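PDB 6EUA: angiopoietin-related protein 3 from Homo sapiens, which acts in part as a hepatokine that raises plasma triglycerides by inhibiting lipoprotein lipase, and is present here as its C-terminal fibrinogen-like domain. Local coordinates for residues E64-E67 / N68-G72; G74-D77 / G78-L82; S89-Q93 / S94-L98; E101-D104 / W105-K109; G119-E122 / T123-L127. One frame throughout, in Å; residues are numbered along the deposited sequence. Where two conformers were deposited one is given.

Interaction 1: residues E64-E67 / N68-G72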
# COMPACT_ATOMS: atom_id res chain seq x y z
N GLU A 64 -3.65 -23.39 0.00
CA GLU A 64 -4.52 -23.10 -1.13
C GLU A 64 -4.45 -24.21 -2.17
O GLU A 64 -3.58 -25.09 -2.14
CB GLU A 64 -4.14 -21.75 -1.76
CG GLU A 64 -4.81 -20.56 -1.10
CD GLU A 64 -6.29 -20.46 -1.42
OE1 GLU A 64 -6.97 -19.62 -0.79
OE2 GLU A 64 -6.79 -21.21 -2.29
N THR A 65 -5.40 -24.14 -3.10
CA THR A 65 -5.53 -25.12 -4.16
C THR A 65 -4.40 -24.95 -5.17
O THR A 65 -3.72 -23.91 -5.24
CB THR A 65 -6.86 -24.96 -4.89
OG1 THR A 65 -7.12 -23.56 -5.10
CG2 THR A 65 -7.98 -25.55 -4.08
N TRP A 66 -4.26 -25.98 -6.01
CA TRP A 66 -3.34 -25.91 -7.14
C TRP A 66 -3.68 -24.73 -8.05
O TRP A 66 -2.79 -23.98 -8.46
CB TRP A 66 -3.38 -27.23 -7.93
CG TRP A 66 -2.49 -27.25 -9.14
CD1 TRP A 66 -2.87 -27.03 -10.43
CD2 TRP A 66 -1.08 -27.48 -9.17
NE1 TRP A 66 -1.78 -27.12 -11.26
CE2 TRP A 66 -0.67 -27.40 -10.51
CE3 TRP A 66 -0.12 -27.76 -8.18
CZ2 TRP A 66 0.66 -27.58 -10.90
CZ3 TRP A 66 1.19 -27.95 -8.58
CH2 TRP A 66 1.57 -27.86 -9.92
N GLU A 67 -4.96 -24.54 -8.37
CA GLU A 67 -5.30 -23.44 -9.27
C GLU A 67 -4.86 -22.11 -8.68
O GLU A 67 -4.25 -21.29 -9.38
CB GLU A 67 -6.80 -23.43 -9.57
CG GLU A 67 -7.28 -24.59 -10.44
CD GLU A 67 -6.66 -24.61 -11.83
OE1 GLU A 67 -5.85 -25.52 -12.12
OE2 GLU A 67 -6.99 -23.71 -12.63
N ASN A 68 -5.12 -21.89 -7.39
CA ASN A 68 -4.74 -20.64 -6.77
C ASN A 68 -3.23 -20.49 -6.63
O ASN A 68 -2.71 -19.37 -6.79
CB ASN A 68 -5.46 -20.51 -5.43
CG ASN A 68 -6.90 -20.05 -5.61
OD1 ASN A 68 -7.26 -19.50 -6.66
ND2 ASN A 68 -7.75 -20.30 -4.62
N TYR A 69 -2.50 -21.58 -6.36
CA TYR A 69 -1.04 -21.46 -6.38
C TYR A 69 -0.54 -21.18 -7.80
O TYR A 69 0.50 -20.53 -7.97
CB TYR A 69 -0.37 -22.69 -5.78
CG TYR A 69 -0.04 -22.52 -4.30
CD1 TYR A 69 -0.84 -23.09 -3.31
CD2 TYR A 69 1.06 -21.75 -3.89
CE1 TYR A 69 -0.56 -22.91 -1.97
CE2 TYR A 69 1.36 -21.58 -2.54
CZ TYR A 69 0.54 -22.16 -1.58
OH TYR A 69 0.81 -22.00 -0.23
N LYS A 70 -1.30 -21.60 -8.82
CA LYS A 70 -0.89 -21.31 -10.19
C LYS A 70 -1.16 -19.85 -10.58
O LYS A 70 -0.33 -19.22 -11.23
CB LYS A 70 -1.59 -22.28 -11.14
CG LYS A 70 -1.51 -21.91 -12.60
CD LYS A 70 -2.50 -22.75 -13.41
CE LYS A 70 -1.86 -24.00 -13.96
NZ LYS A 70 -1.16 -23.73 -15.25
N TYR A 71 -2.31 -19.28 -10.18
CA TYR A 71 -2.70 -17.96 -10.65
C TYR A 71 -2.49 -16.83 -9.64
O TYR A 71 -2.54 -15.66 -10.04
CB TYR A 71 -4.16 -17.98 -11.11
CG TYR A 71 -4.40 -18.89 -12.29
CD1 TYR A 71 -3.79 -18.64 -13.52
CD2 TYR A 71 -5.19 -20.02 -12.18
CE1 TYR A 71 -4.00 -19.49 -14.61
CE2 TYR A 71 -5.41 -20.87 -13.26
CZ TYR A 71 -4.81 -20.59 -14.47
OH TYR A 71 -5.02 -21.43 -15.54
N GLY A 72 -2.25 -17.14 -8.38
CA GLY A 72 -1.98 -16.13 -7.37
C GLY A 72 -3.07 -16.08 -6.31
O GLY A 72 -4.24 -16.38 -6.57

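Interaction 2: residues G74-D77 / G78-L82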
# COMPACT_ATOMS: atom_id res chain seq x y z
N GLY A 74 -3.89 -13.77 -2.26
CA GLY A 74 -3.48 -12.86 -1.21
C GLY A 74 -3.70 -11.41 -1.56
O GLY A 74 -4.58 -11.04 -2.36
N ARG A 75 -2.88 -10.55 -0.94
CA ARG A 75 -2.90 -9.11 -1.19
C ARG A 75 -1.50 -8.63 -1.51
O ARG A 75 -0.55 -8.94 -0.77
CB ARG A 75 -3.43 -8.32 0.02
CG ARG A 75 -4.20 -9.14 1.04
CD ARG A 75 -4.80 -8.25 2.12
NE ARG A 75 -6.15 -7.82 1.78
CZ ARG A 75 -7.24 -8.57 1.90
NH1 ARG A 75 -7.15 -9.81 2.36
NH2 ARG A 75 -8.43 -8.08 1.56
N LEU A 76 -1.36 -7.86 -2.59
CA LEU A 76 -0.03 -7.41 -2.98
C LEU A 76 0.56 -6.43 -1.98
O LEU A 76 1.78 -6.31 -1.89
CB LEU A 76 -0.07 -6.77 -4.38
CG LEU A 76 -0.06 -7.73 -5.57
CD1 LEU A 76 -0.29 -6.96 -6.87
CD2 LEU A 76 1.25 -8.55 -5.63
N ASP A 77 -0.29 -5.72 -1.23
CA ASP A 77 0.15 -4.82 -0.17
C ASP A 77 0.34 -5.53 1.16
O ASP A 77 0.62 -4.88 2.17
CB ASP A 77 -0.86 -3.67 0.00
CG ASP A 77 -2.28 -4.17 0.24
OD1 ASP A 77 -2.68 -5.17 -0.39
OD2 ASP A 77 -3.01 -3.55 1.06
N GLY A 78 0.20 -6.85 1.18
CA GLY A 78 0.35 -7.62 2.40
C GLY A 78 0.92 -9.00 2.14
O GLY A 78 1.95 -9.14 1.47
N GLU A 79 0.25 -10.03 2.65
CA GLU A 79 0.69 -11.39 2.42
C GLU A 79 0.10 -11.91 1.11
O GLU A 79 -1.10 -11.78 0.88
CB GLU A 79 0.29 -12.30 3.58
CG GLU A 79 0.70 -11.81 4.95
CD GLU A 79 0.42 -12.88 6.01
OE1 GLU A 79 -0.74 -13.35 6.07
OE2 GLU A 79 1.36 -13.28 6.72
N PHE A 80 0.95 -12.51 0.27
CA PHE A 80 0.50 -12.95 -1.04
C PHE A 80 1.45 -13.99 -1.60
O PHE A 80 2.59 -14.14 -1.14
CB PHE A 80 0.40 -11.77 -2.03
CG PHE A 80 1.72 -11.33 -2.56
CD1 PHE A 80 2.46 -10.37 -1.88
CD2 PHE A 80 2.25 -11.90 -3.71
CE1 PHE A 80 3.71 -9.98 -2.36
CE2 PHE A 80 3.49 -11.52 -4.19
CZ PHE A 80 4.22 -10.55 -3.51
N TRP A 81 0.97 -14.66 -2.64
CA TRP A 81 1.76 -15.55 -3.49
C TRP A 81 1.49 -15.14 -4.93
O TRP A 81 0.33 -15.09 -5.35
CB TRP A 81 1.35 -17.00 -3.27
CG TRP A 81 1.93 -17.93 -4.28
CD1 TRP A 81 1.31 -18.44 -5.38
CD2 TRP A 81 3.26 -18.46 -4.29
NE1 TRP A 81 2.17 -19.26 -6.07
CE2 TRP A 81 3.37 -19.30 -5.41
CE3 TRP A 81 4.36 -18.31 -3.44
CZ2 TRP A 81 4.53 -19.99 -5.71
CZ3 TRP A 81 5.52 -19.00 -3.75
CH2 TRP A 81 5.60 -19.83 -4.87
N LEU A 82 2.55 -14.83 -5.68
CA LEU A 82 2.33 -14.17 -6.97
C LEU A 82 1.58 -15.07 -7.95
O LEU A 82 0.73 -14.60 -8.71
CB LEU A 82 3.66 -13.73 -7.56
CG LEU A 82 3.51 -13.01 -8.91
CD1 LEU A 82 2.65 -11.74 -8.78
CD2 LEU A 82 4.88 -12.68 -9.48
O HOH W 1 3.68 -7.16 0.05

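Interaction 3: residues S89-Q93 / S94-L98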
# COMPACT_ATOMS: atom_id res chain seq x y z
N SER A 89 6.12 -16.76 -16.26
CA SER A 89 6.09 -15.74 -17.30
C SER A 89 7.29 -14.80 -17.18
O SER A 89 7.84 -14.34 -18.19
CB SER A 89 4.79 -14.94 -17.21
OG SER A 89 3.74 -15.64 -17.82
N ILE A 90 7.69 -14.49 -15.96
CA ILE A 90 8.87 -13.66 -15.77
C ILE A 90 10.13 -14.45 -16.12
O ILE A 90 10.96 -14.00 -16.93
CB ILE A 90 8.91 -13.14 -14.32
CG1 ILE A 90 7.68 -12.25 -14.07
CG2 ILE A 90 10.23 -12.42 -14.04
CD1 ILE A 90 7.41 -11.93 -12.60
N VAL A 91 10.29 -15.64 -15.55
CA VAL A 91 11.57 -16.34 -15.65
C VAL A 91 11.71 -17.04 -17.00
O VAL A 91 12.72 -16.86 -17.71
CB VAL A 91 11.72 -17.33 -14.48
CG1 VAL A 91 12.99 -18.17 -14.64
CG2 VAL A 91 11.75 -16.56 -13.15
N LYS A 92 10.73 -17.85 -17.39
CA LYS A 92 10.74 -18.60 -18.66
C LYS A 92 11.98 -19.49 -18.67
O LYS A 92 12.14 -20.30 -17.74
CB LYS A 92 10.61 -17.64 -19.83
CG LYS A 92 9.16 -17.35 -20.18
CD LYS A 92 9.04 -16.35 -21.31
CE LYS A 92 7.65 -15.73 -21.31
NZ LYS A 92 7.71 -14.28 -21.06
N GLN A 93 12.86 -19.41 -19.68
CA GLN A 93 14.02 -20.29 -19.80
C GLN A 93 15.30 -19.66 -19.24
O GLN A 93 16.38 -20.22 -19.41
CB GLN A 93 14.24 -20.67 -21.27
CG GLN A 93 13.03 -21.24 -22.00
CD GLN A 93 13.21 -21.31 -23.52
OE1 GLN A 93 14.34 -21.26 -24.03
NE2 GLN A 93 12.11 -21.45 -24.25
N SER A 94 15.19 -18.51 -18.59
CA SER A 94 16.36 -17.75 -18.16
C SER A 94 16.88 -18.25 -16.82
O SER A 94 16.14 -18.79 -15.99
CB SER A 94 16.02 -16.25 -18.07
OG SER A 94 15.63 -15.74 -19.34
N ASN A 95 18.18 -18.07 -16.61
CA ASN A 95 18.77 -18.28 -15.30
C ASN A 95 18.47 -17.04 -14.45
O ASN A 95 18.83 -15.92 -14.83
CB ASN A 95 20.28 -18.53 -15.45
CG ASN A 95 21.00 -18.73 -14.12
OD1 ASN A 95 20.45 -19.29 -13.17
ND2 ASN A 95 22.25 -18.30 -14.07
N TYR A 96 17.76 -17.22 -13.34
CA TYR A 96 17.40 -16.12 -12.45
C TYR A 96 18.02 -16.35 -11.07
O TYR A 96 18.49 -17.44 -10.74
CB TYR A 96 15.87 -15.99 -12.30
CG TYR A 96 15.21 -14.86 -13.08
CD1 TYR A 96 15.27 -14.83 -14.46
CD2 TYR A 96 14.50 -13.85 -12.43
CE1 TYR A 96 14.66 -13.83 -15.18
CE2 TYR A 96 13.87 -12.83 -13.14
CZ TYR A 96 13.96 -12.83 -14.53
OH TYR A 96 13.37 -11.84 -15.29
N VAL A 97 17.97 -15.30 -10.25
CA VAL A 97 18.52 -15.31 -8.89
C VAL A 97 17.35 -15.24 -7.92
O VAL A 97 16.48 -14.37 -8.05
CB VAL A 97 19.47 -14.12 -8.68
CG1 VAL A 97 19.93 -14.01 -7.21
CG2 VAL A 97 20.66 -14.20 -9.65
N LEU A 98 17.33 -16.16 -6.96
CA LEU A 98 16.29 -16.16 -5.93
C LEU A 98 16.89 -15.75 -4.59
O LEU A 98 17.90 -16.32 -4.16
CB LEU A 98 15.63 -17.54 -5.80
CG LEU A 98 14.74 -17.75 -4.56
CD1 LEU A 98 13.37 -17.11 -4.74
CD2 LEU A 98 14.58 -19.24 -4.21
O HOH W 2 13.00 -14.38 -19.54

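Interaction 4: residues E101-D104 / W105-K109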
# COMPACT_ATOMS: atom_id res chain seq x y z
N GLU A 101 14.44 -14.10 2.28
CA GLU A 101 14.66 -13.26 3.45
C GLU A 101 13.76 -13.78 4.55
O GLU A 101 12.54 -13.88 4.37
CB GLU A 101 14.36 -11.79 3.16
CG GLU A 101 15.43 -11.10 2.35
CD GLU A 101 15.28 -9.59 2.37
OE1 GLU A 101 14.22 -9.10 2.84
OE2 GLU A 101 16.22 -8.90 1.92
N LEU A 102 14.36 -14.15 5.67
CA LEU A 102 13.63 -14.62 6.82
C LEU A 102 13.89 -13.65 7.97
O LEU A 102 14.99 -13.12 8.11
CB LEU A 102 14.05 -16.04 7.21
CG LEU A 102 14.18 -17.08 6.09
CD1 LEU A 102 14.95 -18.30 6.62
CD2 LEU A 102 12.82 -17.50 5.58
N GLU A 103 12.86 -13.42 8.77
CA GLU A 103 13.00 -12.66 10.00
C GLU A 103 12.44 -13.53 11.11
O GLU A 103 11.34 -14.08 10.98
CB GLU A 103 12.27 -11.32 9.89
CG GLU A 103 11.79 -10.74 11.20
CD GLU A 103 11.11 -9.39 11.04
OE1 GLU A 103 11.83 -8.37 10.94
OE2 GLU A 103 9.86 -9.35 11.00
N ASP A 104 13.22 -13.71 12.18
CA ASP A 104 12.78 -14.57 13.27
C ASP A 104 11.94 -13.75 14.25
O ASP A 104 11.65 -12.57 14.01
CB ASP A 104 13.98 -15.23 13.93
CG ASP A 104 15.01 -14.23 14.43
OD1 ASP A 104 14.66 -13.43 15.32
OD2 ASP A 104 16.16 -14.27 13.96
N TRP A 105 11.53 -14.36 15.36
CA TRP A 105 10.74 -13.64 16.36
C TRP A 105 11.58 -12.65 17.15
O TRP A 105 11.04 -11.65 17.62
CB TRP A 105 10.03 -14.64 17.28
CG TRP A 105 9.03 -15.43 16.50
CD1 TRP A 105 9.27 -16.58 15.80
CD2 TRP A 105 7.65 -15.10 16.28
NE1 TRP A 105 8.12 -17.00 15.17
CE2 TRP A 105 7.11 -16.11 15.44
CE3 TRP A 105 6.81 -14.07 16.71
CZ2 TRP A 105 5.78 -16.11 15.03
CZ3 TRP A 105 5.49 -14.07 16.29
CH2 TRP A 105 4.98 -15.09 15.47
N LYS A 106 12.88 -12.88 17.27
CA LYS A 106 13.79 -11.90 17.86
C LYS A 106 14.12 -10.77 16.90
O LYS A 106 14.98 -9.94 17.22
CB LYS A 106 15.08 -12.57 18.33
CG LYS A 106 14.90 -13.89 19.10
CD LYS A 106 13.85 -13.79 20.19
CE LYS A 106 13.29 -15.16 20.57
NZ LYS A 106 12.87 -15.23 22.01
N ASP A 107 13.49 -10.76 15.72
CA ASP A 107 13.63 -9.72 14.70
C ASP A 107 15.00 -9.70 14.04
O ASP A 107 15.36 -8.70 13.41
CB ASP A 107 13.28 -8.34 15.26
CG ASP A 107 11.86 -8.28 15.76
OD1 ASP A 107 10.95 -8.68 15.01
OD2 ASP A 107 11.66 -7.83 16.91
N ASN A 108 15.79 -10.76 14.17
CA ASN A 108 17.01 -10.87 13.39
C ASN A 108 16.66 -11.23 11.95
O ASN A 108 15.72 -11.99 11.68
CB ASN A 108 17.95 -11.92 13.96
CG ASN A 108 18.39 -11.62 15.37
OD1 ASN A 108 17.73 -10.88 16.11
ND2 ASN A 108 19.52 -12.20 15.76
N LYS A 109 17.45 -10.70 11.01
CA LYS A 109 17.23 -10.90 9.59
C LYS A 109 18.26 -11.87 9.03
O LYS A 109 19.46 -11.69 9.23
CB LYS A 109 17.30 -9.58 8.83
CG LYS A 109 16.19 -8.61 9.19
CD LYS A 109 16.05 -7.52 8.14
CE LYS A 109 17.07 -6.40 8.35
NZ LYS A 109 18.42 -6.71 7.79

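Interaction 5: residues G119-E122 / T123-L127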
# COMPACT_ATOMS: atom_id res chain seq x y z
N GLY A 119 10.91 -24.82 -14.57
CA GLY A 119 10.17 -25.42 -15.66
C GLY A 119 8.73 -24.94 -15.70
O GLY A 119 8.24 -24.31 -14.77
N ASN A 120 8.04 -25.25 -16.79
CA ASN A 120 6.68 -24.80 -16.99
C ASN A 120 5.70 -25.69 -16.23
O ASN A 120 6.09 -26.63 -15.52
CB ASN A 120 6.34 -24.77 -18.48
CG ASN A 120 6.71 -26.06 -19.17
OD1 ASN A 120 6.62 -27.14 -18.59
ND2 ASN A 120 7.14 -25.95 -20.42
N HIS A 121 4.40 -25.42 -16.40
CA HIS A 121 3.38 -26.20 -15.71
C HIS A 121 3.44 -27.67 -16.10
O HIS A 121 3.07 -28.54 -15.30
CB HIS A 121 1.98 -25.63 -16.00
CG HIS A 121 1.51 -25.86 -17.40
ND1 HIS A 121 1.78 -24.99 -18.43
CD2 HIS A 121 0.80 -26.88 -17.94
CE1 HIS A 121 1.24 -25.46 -19.55
NE2 HIS A 121 0.64 -26.60 -19.28
N GLU A 122 3.91 -27.97 -17.32
CA GLU A 122 4.01 -29.37 -17.75
C GLU A 122 4.98 -30.17 -16.89
O GLU A 122 4.79 -31.38 -16.70
CB GLU A 122 4.43 -29.43 -19.21
CG GLU A 122 3.30 -29.22 -20.20
CD GLU A 122 3.80 -28.82 -21.57
OE1 GLU A 122 4.24 -27.66 -21.72
OE2 GLU A 122 3.77 -29.67 -22.49
N THR A 123 6.04 -29.53 -16.38
CA THR A 123 6.94 -30.16 -15.43
C THR A 123 6.47 -30.01 -13.98
O THR A 123 7.24 -30.31 -13.06
CB THR A 123 8.36 -29.58 -15.55
OG1 THR A 123 8.36 -28.22 -15.10
CG2 THR A 123 8.87 -29.65 -16.99
N ASN A 124 5.23 -29.57 -13.77
CA ASN A 124 4.75 -29.18 -12.44
C ASN A 124 5.68 -28.12 -11.84
O ASN A 124 6.01 -28.16 -10.65
CB ASN A 124 4.61 -30.38 -11.50
CG ASN A 124 3.44 -31.27 -11.87
OD1 ASN A 124 2.35 -30.79 -12.23
ND2 ASN A 124 3.65 -32.58 -11.79
N TYR A 125 6.14 -27.20 -12.69
CA TYR A 125 6.94 -26.04 -12.26
C TYR A 125 8.19 -26.47 -11.50
O TYR A 125 8.48 -25.99 -10.40
CB TYR A 125 6.07 -25.08 -11.44
CG TYR A 125 4.92 -24.50 -12.23
CD1 TYR A 125 5.16 -23.61 -13.26
CD2 TYR A 125 3.60 -24.85 -11.96
CE1 TYR A 125 4.13 -23.07 -13.99
CE2 TYR A 125 2.55 -24.32 -12.69
CZ TYR A 125 2.82 -23.42 -13.71
OH TYR A 125 1.81 -22.86 -14.47
N THR A 126 8.96 -27.38 -12.11
CA THR A 126 10.11 -27.97 -11.42
C THR A 126 11.20 -26.93 -11.20
O THR A 126 11.60 -26.22 -12.13
CB THR A 126 10.64 -29.14 -12.22
OG1 THR A 126 9.61 -30.13 -12.32
CG2 THR A 126 11.84 -29.75 -11.52
N LEU A 127 11.69 -26.86 -9.97
CA LEU A 127 12.66 -25.86 -9.55
C LEU A 127 14.02 -26.52 -9.32
O LEU A 127 14.10 -27.58 -8.69
CB LEU A 127 12.20 -25.18 -8.26
CG LEU A 127 13.06 -24.03 -7.76
CD1 LEU A 127 12.79 -22.82 -8.64
CD2 LEU A 127 12.70 -23.73 -6.31

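Interaction 1: residues E64-E67 / N68-G72
The Tyr-69 ring meets Glu-64 at its edge: Glu-64 O lies in the ring plane, 3.6 Å from Tyr-69 CD1. Glu-64 CB packs near the same margin, 3.8 Å from Tyr-69 CE1. Trp-81 and Phe-73 make edge-to-face contacts with Tyr-69, and its OH is bonded to Phe-62 O. The Tyr-71 ring carries Lys-70 CD over one face, offset toward the rim. Glu-67 OE2 sits at the edge of this ring, in its plane, 3.3 Å from Tyr-71 CE2. The Glu-67 and Tyr-71 side chains run side by side in the same direction, with carboxylate and ring planes 68° apart. Lys-70 CE approaches the Trp-66 indole obliquely, and the indole stacks with the ring of His-153.

These contacts belong to the short helix 66-71 of the fibrinogen C-terminal domain. Thr-65 is its N-cap. Thr-65 OG1 stands between the backbone N and the carbonyl carbon (chi1 42°), where it accepts a weak bond of 3.5 Å from Asn-68 N. Successive i to i+4 bonds follow, from Tyr-69 N to Thr-65 O, Lys-70 N to Trp-66 O and Tyr-71 N to Glu-67 O. Gly-72 leaves the helix with positive phi.

Glu-64 reaches over the cap. Its chain bends at chi2 and brings OE2 within 2.7 Å of Asn-68 ND2. This hydrogen bond is nearly straight, at 170°. The acceptor lies close to the Asn-68 amide plane, but the donor comes from above the Glu-64 carboxylate plane. Glu-64 OE2 also takes a weak bond of 3.3 Å from Thr-65 N.

Interaction 2: residues G74-D77 / G78-L82
Leu-76 and Phe-80 meet through a methyl and a ring face. Leu-76 CD2 stands 3.9 Å from the Phe-80 ring centroid, almost on the ring normal, as a CH-pi contact. Leu-76 belongs to a type I turn, Arg-75 to Gly-78, and Phe-80 to the strand that follows it in a beta hairpin.

Two backbone bonds and one water hold the turn. Gly-78 N donates to Arg-75 O at 3.0 Å, from well above the carbonyl plane. Arg-75 N donates to Glu-79 O at 2.8 Å, nearly straight (173°). One water donates to both Leu-76 O (2.8 Å) and Gly-78 O (3.0 Å). The Glu-79 carboxylate accepts bonds from 56-60, among them Ile-56 N and Gln-60 N. Arg-75 NE is hydrogen-bonded to Tyr-40 OH and NH2 salt-bridged to Asp-42 OD1, both of the second subunit.

An alanine in place of Phe-80 would remove the ring and is likely to leave the Leu-76 methyl without its aromatic partner.

Gly-74 and Phe-80 form an antiparallel non-hydrogen-bonded pair. Strand 80-81 also runs antiparallel to strand 47-55, where Phe-80 touches Leu-51 and His-54. Leu-76 reaches His-38 of strand 37-44, and Leu-82 packs on helix 84-91.

Interaction 3: residues S89-Q93 / S94-L98
A type II' beta turn, Val-91 to Ser-94, leads from the end of helix 84-91 toward strand 96-104. Tyr-96 folds back across it to meet the last helical residues. Val-91 CG2 lies over one face of the Tyr-96 ring, offset toward the rim. Val-91 CG2 is 4.0 Å from the Tyr-96 ring centroid, a CH-pi contact. The two side chains slide past each other in opposite directions. Val-91 CG1 is anti to the backbone N (chi1 175°), which leaves CG2 beside that N and over the ring.

Ile-90 takes the phenol end. Its CG2 branch comes within 3.4 Å of Tyr-96 OH and 3.8 Å of Tyr-96 CE2, crossing the tyrosine at about a right angle. Ser-94 CB stands in the ring plane at its edge.

The turn is closed by Ser-94 N, which donates to Val-91 O at 3.1 Å from above the carbonyl plane. A water also donates to Val-91 O and is bonded to Ser-94 OG at 3.0 Å. Lys-92 has positive phi as the chain leaves the helix. Lys-92 NZ curls back to donate to Ser-89 O at 2.9 Å, in the carbonyl plane and on a lone pair, and is also bonded to Ser-32 O.

Val-91 touches Ile-218 and Tyr-96 touches Pro-220, both of strand 213-220. The contact is a tight helix-to-strand connection, with the helix end packed against the sheet of the fibrinogen C-terminal domain.

Interaction 4: residues E101-D104 / W105-K109
Glu-103 and Lys-109 face each other as an antiparallel non-hydrogen-bonded pair, CA to CA 4.6 Å. They stand at the base of a beta hairpin between strands 96-104 and 109-118. A type I turn from Asp-104 to Asp-107 makes its tip; the centre of the contact is about 17 Å from the centre of the chain.

Backbone bonds close the loop. Asp-104 N donates to Asn-108 O at 3.1 Å, in the carbonyl plane. Asp-107 N donates to Asp-104 O, also at 3.1 Å but from above the carbonyl plane. Two CA-H...O contacts accompany the pairing, Glu-103 CA to Asn-108 O and Lys-109 CA to Leu-102 O.

One side-chain bond crosses the turn. A chi1 of 57° holds the Asp-104 carboxylate over the turn, where OD1 accepts from Asn-108 N at 3.1 Å. An alanine at Asp-104 would remove this carboxylate and would probably leave Asn-108 N without its acceptor and the turn freer to move.

Two carboxylates of like charge lie close together. Glu-103 and Asp-107 lie side by side, pointing the same way. Lys-212 forms a salt bridge with Asp-107 OD1, and Ser-213 OG is bonded to Glu-103 OE2; the lysine would be expected to ease the repulsion. Glu-103 OE1 and Asp-107 OD1 are 4.2 Å apart, their carboxylate planes turned 74° against each other.

Interaction 5: residues G119-E122 / T123-L127
An ST motif at Thr-123 shapes the connection between strands 109-118 and 127-134. Thr-123 OG1 donates to Asn-120 O at 2.8 Å, in the carbonyl plane and on a lone pair. Thr-123 OG1 also accepts from Thr-126 N at 3.2 Å in an almost straight bond (177°). The Thr-123 chi1 of 68° points the hydroxyl into the loop, where it serves both partners.

Asn-120 O is gripped again by Tyr-125 N at 2.9 Å, which comes from above the carbonyl plane. Asn-124 N donates to His-121 O. Gly-119 N donates to Thr-126 O at 2.9 Å, tying the two ends of the loop together. A side chain at Gly-119 would run into Thr-123 OG1.

The Tyr-125 ring lies against the backbone at His-121. His-121 CA sits over one face, 3.6 Å from the Tyr-125 ring centroid, as a CH-pi contact. His-121 CB lies 3.2 Å from Tyr-125 OH. Tyr-125 OH is hydrogen-bonded to Glu-85 OE2 and to Lys-70 NZ.

Asn-124 is an N-glycosylation site, without a glycan in this structure. The loop lies beside two helices: Tyr-125 packs on Leu-84 of helix 84-91, and Asn-124 touches Trp-66 of helix 66-71.

The five contacts follow one another along the fibrinogen-like domain. Interactions 1 and 2 touch where Tyr-69 O lies 2.8 Å from Trp-81 NE1, and both reach the second subunit. Interaction 1 also meets interaction 5: Lys-70 NZ is 3.2 Å from Tyr-125 OH, and Trp-66 CZ2 is 4.2 Å from Tyr-125 CD2. Interactions 2 and 3 join through Leu-82 CD2 and Ile-90 CD1, 4.1 Å apart. Interactions 3 and 4 share strand 96-104, yet their centres are 27 Å apart. Interaction 4 is the outlying one, its centre 31 Å from that of interaction 5, on the opposite side of the chain's centre. No ligand site links them.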